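Local coordinates for Lmo0794 protein (Listeria monocytogenes, PDB 3EW7), which is of unknown biochemical function but probably acts as an NAD(P)-dependent oxidoreductase built on a Rossmann-type dinucleotide-binding domain, at residues Lys49-Leu54 with Asp84-Val89; Val65-Gly70 with Leu98-Gly103; Ser88-Thr93 with Ala146-Thr151. The protein carries 3 engineered substitutions. One frame throughout, in Å; residues are numbered along the deposited sequence.

Following the chain from the N terminus, the first segment met is the loop 49-54, just after strand 45-48; contact 1 closes a 29-residue excursion by bringing it against helix 79-90. Strand 64-67 lies within this excursion. Contact 2 pairs it with the neighbouring strand 97-101 beyond the helix, closing a loop of 27 residues, so contacts 1 and 2 cross along the sequence. Contact 3 starts on Ser-88 and Val-89, where contact 1 ends, closes 52 residues and crosses contact 2 as well. Contacts 1 and 3 thus tie helix 79-90 to the loop 49-54 and to the chain entering strand 150-154.

Contact 1: Lys49-Leu54 with Asp84-Val89; sequences KDIFDL and DHLISV
His-85 reaches out from helix 79-90 into the turn formed by Ile-51 to Leu-54, and its imidazole carries the polar part of the contact. His-85 NE2 donates to Leu-54 O at 2.8 Å, with an N-H...O angle of 146°; the donor lies in the carbonyl plane on a lone pair, while the oxygen sits a little out of the ring plane. Phe-52 O stands over one face of the ring. Phe-52 O comes 3.1 Å from His-85 NE2, but the angle is too poor for a hydrogen bond. Ile-51 O adds a third carbonyl, 3.3 Å from His-85 CD2. In His-85 CG is anti to the backbone N (chi1 170°), which sets the ring against the carbonyls of Phe-52 and Leu-54.

Beneath this polar cluster the contact is oily. Ile-51 CD1 meets Leu-86 CD1 at 3.8 Å, the two side chains crossing at about a right angle, and Leu-54 CD2 lies more loosely near Leu-86 CD2. Leu-59 of the following short helix packs on both leucines, and Asp-67 on strand 64-67 touches Ile-51 and Leu-86.

A second shell shapes the turn that presents the carbonyls. Asp-50 OD2 accepts from Phe-52 N at 3.1 Å, an Asx turn, and Asp-53 N bonds back to Asp-50 O. Lys-49 NZ holds Asp-53 O at 2.9 Å. On the helix, His-85 O takes both its helical bond from Val-89 N and a further one from Ser-88 OG.

The bond to Leu-54 O implies a proton on NE2, and the nearby carbonyl oxygens would probably favour it there. The imidazole adds a directional bond to the apolar packing that joins loop and helix.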
loop_
_atom_site.group_PDB
_atom_site.type_symbol
_atom_site.label_atom_id
_atom_site.label_comp_id
_atom_site.label_asym_id
_atom_site.label_seq_id
_atom_site.Cartn_x
_atom_site.Cartn_y
_atom_site.Cartn_z
ATOM N N LYS A 49 13.825 1.741 -4.309
ATOM C CA LYS A 49 13.345 1.939 -5.668
ATOM C C LYS A 49 12.071 2.767 -5.654
ATOM O O LYS A 49 11.189 2.549 -4.829
ATOM C CB LYS A 49 13.077 0.577 -6.311
ATOM C CG LYS A 49 13.723 0.372 -7.665
ATOM C CD LYS A 49 13.919 -1.118 -7.927
ATOM C CE LYS A 49 14.707 -1.398 -9.202
ATOM N NZ LYS A 49 13.873 -1.327 -10.436
ATOM N N ASP A 50 11.971 3.737 -6.550
ATOM C CA ASP A 50 10.762 4.531 -6.595
ATOM C C ASP A 50 9.713 3.634 -7.217
ATOM O O ASP A 50 10.039 2.732 -7.984
ATOM C CB ASP A 50 10.948 5.782 -7.447
ATOM C CG ASP A 50 9.641 6.528 -7.671
ATOM O OD1 ASP A 50 9.013 6.976 -6.676
ATOM O OD2 ASP A 50 9.241 6.660 -8.852
ATOM N N ILE A 51 8.455 3.889 -6.886
ATOM C CA ILE A 51 7.347 3.093 -7.383
ATOM C C ILE A 51 7.343 2.968 -8.913
ATOM O O ILE A 51 7.128 1.890 -9.468
ATOM C CB ILE A 51 6.014 3.694 -6.875
ATOM C CG1 ILE A 51 4.859 2.751 -7.175
ATOM C CG2 ILE A 51 5.790 5.059 -7.490
ATOM C CD1 ILE A 51 3.574 3.187 -6.530
ATOM N N PHE A 52 7.612 4.076 -9.586
ATOM C CA PHE A 52 7.613 4.108 -11.041
ATOM C C PHE A 52 8.633 3.200 -11.709
ATOM O O PHE A 52 8.449 2.807 -12.860
ATOM C CB PHE A 52 7.811 5.547 -11.510
ATOM C CG PHE A 52 6.580 6.384 -11.392
ATOM C CD1 PHE A 52 5.517 6.193 -12.265
ATOM C CD2 PHE A 52 6.453 7.322 -10.374
ATOM C CE1 PHE A 52 4.341 6.922 -12.130
ATOM C CE2 PHE A 52 5.265 8.063 -10.228
ATOM C CZ PHE A 52 4.211 7.861 -11.109
ATOM N N ASP A 53 9.698 2.858 -10.990
ATOM C CA ASP A 53 10.751 2.006 -11.538
ATOM C C ASP A 53 10.577 0.534 -11.212
ATOM O O ASP A 53 11.386 -0.295 -11.626
ATOM C CB ASP A 53 12.123 2.435 -11.018
ATOM C CG ASP A 53 12.391 3.899 -11.228
ATOM O OD1 ASP A 53 12.131 4.397 -12.346
ATOM O OD2 ASP A 53 12.872 4.543 -10.272
ATOM N N LEU A 54 9.538 0.209 -10.458
ATOM C CA LEU A 54 9.292 -1.175 -10.077
ATOM C C LEU A 54 8.964 -2.107 -11.251
ATOM O O LEU A 54 8.095 -1.811 -12.082
ATOM C CB LEU A 54 8.175 -1.212 -9.039
ATOM C CG LEU A 54 8.590 -1.264 -7.568
ATOM C CD1 LEU A 54 9.953 -0.622 -7.373
ATOM C CD2 LEU A 54 7.520 -0.589 -6.731
ATOM N N ASP A 84 -1.252 3.138 -12.167
ATOM C CA ASP A 84 -1.383 2.662 -13.532
ATOM C C ASP A 84 -0.153 1.838 -13.881
ATOM O O ASP A 84 -0.275 0.772 -14.489
ATOM C CB ASP A 84 -1.545 3.827 -14.509
ATOM C CG ASP A 84 -2.966 4.389 -14.528
ATOM O OD1 ASP A 84 -3.878 3.795 -13.911
ATOM O OD2 ASP A 84 -3.179 5.437 -15.175
ATOM N N HIS A 85 1.027 2.314 -13.480
ATOM C CA HIS A 85 2.260 1.589 -13.751
ATOM C C HIS A 85 2.219 0.187 -13.145
ATOM O O HIS A 85 2.534 -0.795 -13.814
ATOM C CB HIS A 85 3.467 2.340 -13.192
ATOM C CG HIS A 85 4.738 1.548 -13.233
ATOM N ND1 HIS A 85 5.356 1.188 -14.413
ATOM C CD2 HIS A 85 5.491 1.016 -12.241
ATOM C CE1 HIS A 85 6.432 0.467 -14.143
ATOM N NE2 HIS A 85 6.535 0.347 -12.832
ATOM N N LEU A 86 1.833 0.097 -11.876
ATOM C CA LEU A 86 1.762 -1.189 -11.197
ATOM C C LEU A 86 0.748 -2.106 -11.860
ATOM O O LEU A 86 0.975 -3.312 -11.972
ATOM C CB LEU A 86 1.406 -0.995 -9.718
ATOM C CG LEU A 86 2.470 -0.285 -8.871
ATOM C CD1 LEU A 86 2.002 -0.158 -7.432
ATOM C CD2 LEU A 86 3.770 -1.074 -8.925
ATOM N N ILE A 87 -0.364 -1.529 -12.306
ATOM C CA ILE A 87 -1.409 -2.294 -12.963
ATOM C C ILE A 87 -0.887 -2.963 -14.230
ATOM O O ILE A 87 -1.127 -4.150 -14.442
ATOM C CB ILE A 87 -2.625 -1.397 -13.301
ATOM C CG1 ILE A 87 -3.471 -1.198 -12.040
ATOM C CG2 ILE A 87 -3.457 -2.013 -14.442
ATOM C CD1 ILE A 87 -4.490 -0.080 -12.150
ATOM N N SER A 88 -0.162 -2.230 -15.067
ATOM C CA SER A 88 0.348 -2.841 -16.297
ATOM C C SER A 88 1.439 -3.874 -15.989
ATOM O O SER A 88 1.519 -4.932 -16.622
ATOM C CB SER A 88 0.894 -1.774 -17.261
ATOM O OG SER A 88 2.143 -1.261 -16.824
ATOM N N VAL A 89 2.274 -3.565 -15.009
ATOM C CA VAL A 89 3.347 -4.455 -14.626
ATOM C C VAL A 89 2.794 -5.731 -14.001
ATOM O O VAL A 89 3.345 -6.818 -14.182
ATOM C CB VAL A 89 4.293 -3.749 -13.632
ATOM C CG1 VAL A 89 5.099 -4.761 -12.842
ATOM C CG2 VAL A 89 5.220 -2.825 -14.390
#

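Contact 2: Val65-Gly70 with Leu98-Gly103; sequences VVDAYG and LLVVGG
Val-65, Val-66 and Asp-67 pair in parallel with Leu-98, Leu-99 and Val-100, joining the two strands of a right-handed beta-alpha-beta crossover in the middle of the Rossmann-type sheet; helix 79-90 is the connection. The short strand axes run 22° apart.

The tight part is the ladder. Leu-99 N donates to Val-65 O at 2.9 Å, Asp-67 N to Leu-99 O at 2.6 Å, and Val-101 N to Asp-67 O at 3.0 Å. Side chains pack on both faces of the sheet. On the one carrying Val-66, Leu-99 and Val-101, Val-66 CG1 meets Val-101 CG2 at 3.7 Å, two residues beyond Val-66's own partner Leu-99, and helix 187-199 covers them through Ile-198 and Tyr-190. On the other, Leu-98 CD1 leans over to Val-65 CG1 at 4.0 Å, beneath helix 79-90.

Asp-67 is buried on that second face as well, against Leu-83 and Leu-86 of the helix. Its CG is anti to the backbone N (chi1 -178°), and the Asp-67 and Val-100 side chains lie side by side, pointing the same way, with Asp-67 OD2 4.0 Å from Val-100 CG1. Asp-67 OD1 receives a weak bond from Tyr-69 N.

Beyond Asp-67 the contact loosens, and the backbones diverge after Ala-68 and Val-101. Tyr-69 turns instead to His-79, which meets its ring edge to face and bonds its carbonyl, while Gly-70 N bonds Glu-75 OE1. Water 1 lies 2.9 Å from both Asp-67 O and Val-101 O, where the strands end.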
loop_
_atom_site.group_PDB
_atom_site.type_symbol
_atom_site.label_atom_id
_atom_site.label_comp_id
_atom_site.label_asym_id
_atom_site.label_seq_id
_atom_site.Cartn_x
_atom_site.Cartn_y
_atom_site.Cartn_z
ATOM N N VAL A 65 1.974 -6.894 -1.829
ATOM C CA VAL A 65 2.598 -5.590 -1.994
ATOM C C VAL A 65 1.585 -4.527 -1.560
ATOM O O VAL A 65 0.542 -4.344 -2.201
ATOM C CB VAL A 65 3.016 -5.337 -3.462
ATOM C CG1 VAL A 65 3.606 -3.942 -3.604
ATOM C CG2 VAL A 65 4.031 -6.375 -3.902
ATOM N N VAL A 66 1.883 -3.852 -0.453
ATOM C CA VAL A 66 1.012 -2.797 0.052
ATOM C C VAL A 66 1.389 -1.480 -0.595
ATOM O O VAL A 66 2.498 -0.992 -0.412
ATOM C CB VAL A 66 1.132 -2.623 1.577
ATOM C CG1 VAL A 66 0.374 -1.371 2.014
ATOM C CG2 VAL A 66 0.563 -3.835 2.284
ATOM N N ASP A 67 0.468 -0.913 -1.362
ATOM C CA ASP A 67 0.731 0.360 -2.007
ATOM C C ASP A 67 0.273 1.479 -1.083
ATOM O O ASP A 67 -0.907 1.853 -1.067
ATOM C CB ASP A 67 0.010 0.458 -3.360
ATOM C CG ASP A 67 0.305 1.772 -4.088
ATOM O OD1 ASP A 67 1.166 2.543 -3.605
ATOM O OD2 ASP A 67 -0.318 2.029 -5.143
ATOM N N ALA A 68 1.208 1.982 -0.287
ATOM C CA ALA A 68 0.918 3.070 0.622
ATOM C C ALA A 68 1.746 4.244 0.115
ATOM O O ALA A 68 2.617 4.779 0.809
ATOM C CB ALA A 68 1.316 2.696 2.019
ATOM N N TYR A 69 1.477 4.624 -1.126
ATOM C CA TYR A 69 2.177 5.715 -1.775
ATOM C C TYR A 69 1.597 7.052 -1.350
ATOM O O TYR A 69 0.393 7.168 -1.099
ATOM C CB TYR A 69 2.043 5.565 -3.280
ATOM C CG TYR A 69 2.817 6.574 -4.088
ATOM C CD1 TYR A 69 4.202 6.478 -4.208
ATOM C CD2 TYR A 69 2.158 7.585 -4.792
ATOM C CE1 TYR A 69 4.913 7.356 -5.021
ATOM C CE2 TYR A 69 2.859 8.469 -5.603
ATOM C CZ TYR A 69 4.232 8.344 -5.714
ATOM O OH TYR A 69 4.929 9.188 -6.541
ATOM N N GLY A 70 2.459 8.063 -1.282
ATOM C CA GLY A 70 2.014 9.394 -0.904
ATOM C C GLY A 70 2.618 9.892 0.394
ATOM O O GLY A 70 1.900 10.150 1.356
ATOM N N LEU A 98 -1.961 -7.050 -4.776
ATOM C CA LEU A 98 -1.673 -5.631 -4.658
ATOM C C LEU A 98 -2.728 -5.017 -3.758
ATOM O O LEU A 98 -3.898 -4.968 -4.121
ATOM C CB LEU A 98 -1.693 -4.930 -6.015
ATOM C CG LEU A 98 -1.328 -3.444 -5.922
ATOM C CD1 LEU A 98 0.121 -3.281 -5.477
ATOM C CD2 LEU A 98 -1.551 -2.780 -7.257
ATOM N N LEU A 99 -2.308 -4.575 -2.579
ATOM C CA LEU A 99 -3.207 -3.957 -1.614
ATOM C C LEU A 99 -2.996 -2.437 -1.688
ATOM O O LEU A 99 -1.930 -1.929 -1.335
ATOM C CB LEU A 99 -2.877 -4.465 -0.207
ATOM C CG LEU A 99 -3.863 -4.343 0.962
ATOM C CD1 LEU A 99 -4.799 -3.161 0.777
ATOM C CD2 LEU A 99 -4.675 -5.614 1.049
ATOM N N VAL A 100 -4.009 -1.716 -2.150
ATOM C CA VAL A 100 -3.909 -0.264 -2.272
ATOM C C VAL A 100 -4.569 0.423 -1.079
ATOM O O VAL A 100 -5.743 0.206 -0.799
ATOM C CB VAL A 100 -4.575 0.217 -3.577
ATOM C CG1 VAL A 100 -4.079 1.596 -3.937
ATOM C CG2 VAL A 100 -4.276 -0.762 -4.696
ATOM N N VAL A 101 -3.813 1.270 -0.391
ATOM C CA VAL A 101 -4.308 1.966 0.795
ATOM C C VAL A 101 -4.741 3.417 0.573
ATOM O O VAL A 101 -3.927 4.245 0.169
ATOM C CB VAL A 101 -3.227 1.954 1.884
ATOM C CG1 VAL A 101 -3.752 2.605 3.142
ATOM C CG2 VAL A 101 -2.773 0.527 2.150
ATOM N N GLY A 102 -6.007 3.728 0.852
ATOM C CA GLY A 102 -6.496 5.094 0.689
ATOM C C GLY A 102 -6.744 5.784 2.027
ATOM O O GLY A 102 -6.327 5.265 3.059
ATOM N N GLY A 103 -7.414 6.940 2.025
ATOM C CA GLY A 103 -7.698 7.638 3.279
ATOM C C GLY A 103 -8.761 8.732 3.226
ATOM O O GLY A 103 -8.499 9.864 3.622
HETATM O O HOH W 1 -1.597 4.608 -1.479
#

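Contact 3: Ser88-Thr93 with Ala146-Thr151; sequences SVLNGT and AEFSWT
Gly-92 N and Thr-93 N both turn toward Glu-147 O, at 2.9 and 3.3 Å, and both bonds are weak, the first because it is sharply bent (126°). Gly-92, at positive phi, lies just past the end of the helix, and its amide and the next both point at this carbonyl. Thr-93 O receives a CA-H...O contact from Phe-148 CA at 3.0 Å.

Among the side chains, Phe-148 carries the packing. Its CG stands between its own backbone N and carbonyl carbon (chi1 75°), which tips the ring onto Leu-90: Phe-148 CD1 comes 3.6 Å from Leu-90 CB, and the two side chains cross at about a right angle. Over one face of the phenyl ring stands Trp-150 CD1, offset toward the rim. At the exposed rim of the contact Asn-91 lies beside Glu-147, but the orientation of its amide is doubtful.

The contact thus joins the C-terminal end of helix 79-90 to the chain running into strand 150-154. Leu-90 packs as well on Leu-56 and Leu-59 of the short helix 56-59. Phe-148 touches Ile-87 of helix 79-90, Leu-141 of helix 131-142 and Leu-98 of strand 97-101, the neighbour of strand 150-154 in the sheet.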
loop_
_atom_site.group_PDB
_atom_site.type_symbol
_atom_site.label_atom_id
_atom_site.label_comp_id
_atom_site.label_asym_id
_atom_site.label_seq_id
_atom_site.Cartn_x
_atom_site.Cartn_y
_atom_site.Cartn_z
ATOM N N SER A 88 -0.162 -2.230 -15.067
ATOM C CA SER A 88 0.348 -2.841 -16.297
ATOM C C SER A 88 1.439 -3.874 -15.989
ATOM O O SER A 88 1.519 -4.932 -16.622
ATOM C CB SER A 88 0.894 -1.774 -17.261
ATOM O OG SER A 88 2.143 -1.261 -16.824
ATOM N N VAL A 89 2.274 -3.565 -15.009
ATOM C CA VAL A 89 3.347 -4.455 -14.626
ATOM C C VAL A 89 2.794 -5.731 -14.001
ATOM O O VAL A 89 3.345 -6.818 -14.182
ATOM C CB VAL A 89 4.293 -3.749 -13.632
ATOM C CG1 VAL A 89 5.099 -4.761 -12.842
ATOM C CG2 VAL A 89 5.220 -2.825 -14.390
ATOM N N LEU A 90 1.691 -5.596 -13.276
ATOM C CA LEU A 90 1.074 -6.735 -12.600
ATOM C C LEU A 90 0.080 -7.531 -13.441
ATOM O O LEU A 90 -0.337 -8.619 -13.044
ATOM C CB LEU A 90 0.358 -6.253 -11.334
ATOM C CG LEU A 90 0.886 -6.612 -9.946
ATOM C CD1 LEU A 90 2.098 -7.511 -10.060
ATOM C CD2 LEU A 90 1.228 -5.338 -9.195
ATOM N N ASN A 91 -0.298 -6.995 -14.597
ATOM C CA ASN A 91 -1.279 -7.649 -15.452
ATOM C C ASN A 91 -1.032 -9.123 -15.781
ATOM O O ASN A 91 0.114 -9.543 -15.936
ATOM C CB ASN A 91 -1.426 -6.880 -16.752
ATOM C CG ASN A 91 -2.607 -7.358 -17.561
ATOM O OD1 ASN A 91 -3.759 -7.114 -17.189
ATOM N ND2 ASN A 91 -2.335 -8.061 -18.658
ATOM N N GLY A 92 -2.123 -9.890 -15.911
ATOM C CA GLY A 92 -2.047 -11.313 -16.221
ATOM C C GLY A 92 -1.325 -12.068 -15.121
ATOM O O GLY A 92 -0.533 -12.979 -15.373
ATOM N N THR A 93 -1.654 -11.716 -13.885
ATOM C CA THR A 93 -0.990 -12.296 -12.736
ATOM C C THR A 93 -1.848 -12.497 -11.479
ATOM O O THR A 93 -2.920 -11.911 -11.332
ATOM C CB THR A 93 0.192 -11.381 -12.380
ATOM O OG1 THR A 93 1.413 -12.003 -12.781
ATOM C CG2 THR A 93 0.197 -11.030 -10.911
ATOM N N ALA A 146 -10.604 -8.421 -13.348
ATOM C CA ALA A 146 -10.142 -9.788 -13.214
ATOM C C ALA A 146 -8.764 -10.093 -13.760
ATOM O O ALA A 146 -8.334 -11.240 -13.724
ATOM C CB ALA A 146 -11.169 -10.725 -13.852
ATOM N N GLU A 147 -8.052 -9.083 -14.239
ATOM C CA GLU A 147 -6.730 -9.323 -14.812
ATOM C C GLU A 147 -5.572 -9.551 -13.832
ATOM O O GLU A 147 -4.486 -9.966 -14.238
ATOM C CB GLU A 147 -6.403 -8.209 -15.809
ATOM C CG GLU A 147 -7.259 -8.308 -17.077
ATOM C CD GLU A 147 -7.253 -7.041 -17.921
ATOM O OE1 GLU A 147 -6.163 -6.609 -18.345
ATOM O OE2 GLU A 147 -8.342 -6.479 -18.167
ATOM N N PHE A 148 -5.791 -9.271 -12.552
ATOM C CA PHE A 148 -4.764 -9.529 -11.547
ATOM C C PHE A 148 -5.332 -9.462 -10.150
ATOM O O PHE A 148 -6.507 -9.149 -9.956
ATOM C CB PHE A 148 -3.560 -8.586 -11.681
ATOM C CG PHE A 148 -3.805 -7.195 -11.192
ATOM C CD1 PHE A 148 -3.038 -6.675 -10.155
ATOM C CD2 PHE A 148 -4.751 -6.382 -11.798
ATOM C CE1 PHE A 148 -3.206 -5.357 -9.731
ATOM C CE2 PHE A 148 -4.930 -5.069 -11.386
ATOM C CZ PHE A 148 -4.152 -4.554 -10.348
ATOM N N SER A 149 -4.498 -9.773 -9.169
ATOM C CA SER A 149 -4.943 -9.777 -7.789
ATOM C C SER A 149 -4.747 -8.437 -7.076
ATOM O O SER A 149 -3.616 -8.012 -6.827
ATOM C CB SER A 149 -4.217 -10.884 -7.036
ATOM O OG SER A 149 -4.805 -11.066 -5.767
ATOM N N TRP A 150 -5.853 -7.783 -6.728
ATOM C CA TRP A 150 -5.779 -6.490 -6.051
ATOM C C TRP A 150 -6.881 -6.271 -5.019
ATOM O O TRP A 150 -7.899 -6.969 -5.009
ATOM C CB TRP A 150 -5.873 -5.366 -7.076
ATOM C CG TRP A 150 -7.196 -5.351 -7.765
ATOM C CD1 TRP A 150 -7.581 -6.121 -8.817
ATOM C CD2 TRP A 150 -8.338 -4.567 -7.403
ATOM N NE1 TRP A 150 -8.894 -5.868 -9.137
ATOM C CE2 TRP A 150 -9.384 -4.919 -8.279
ATOM C CE3 TRP A 150 -8.580 -3.600 -6.416
ATOM C CZ2 TRP A 150 -10.654 -4.339 -8.203
ATOM C CZ3 TRP A 150 -9.845 -3.024 -6.341
ATOM C CH2 TRP A 150 -10.864 -3.399 -7.232
ATOM N N THR A 151 -6.664 -5.286 -4.152
ATOM C CA THR A 151 -7.640 -4.896 -3.139
ATOM C C THR A 151 -7.404 -3.443 -2.768
ATOM O O THR A 151 -6.271 -3.026 -2.534
ATOM C CB THR A 151 -7.544 -5.722 -1.840
ATOM O OG1 THR A 151 -7.876 -7.089 -2.100
ATOM C CG2 THR A 151 -8.515 -5.177 -0.812
#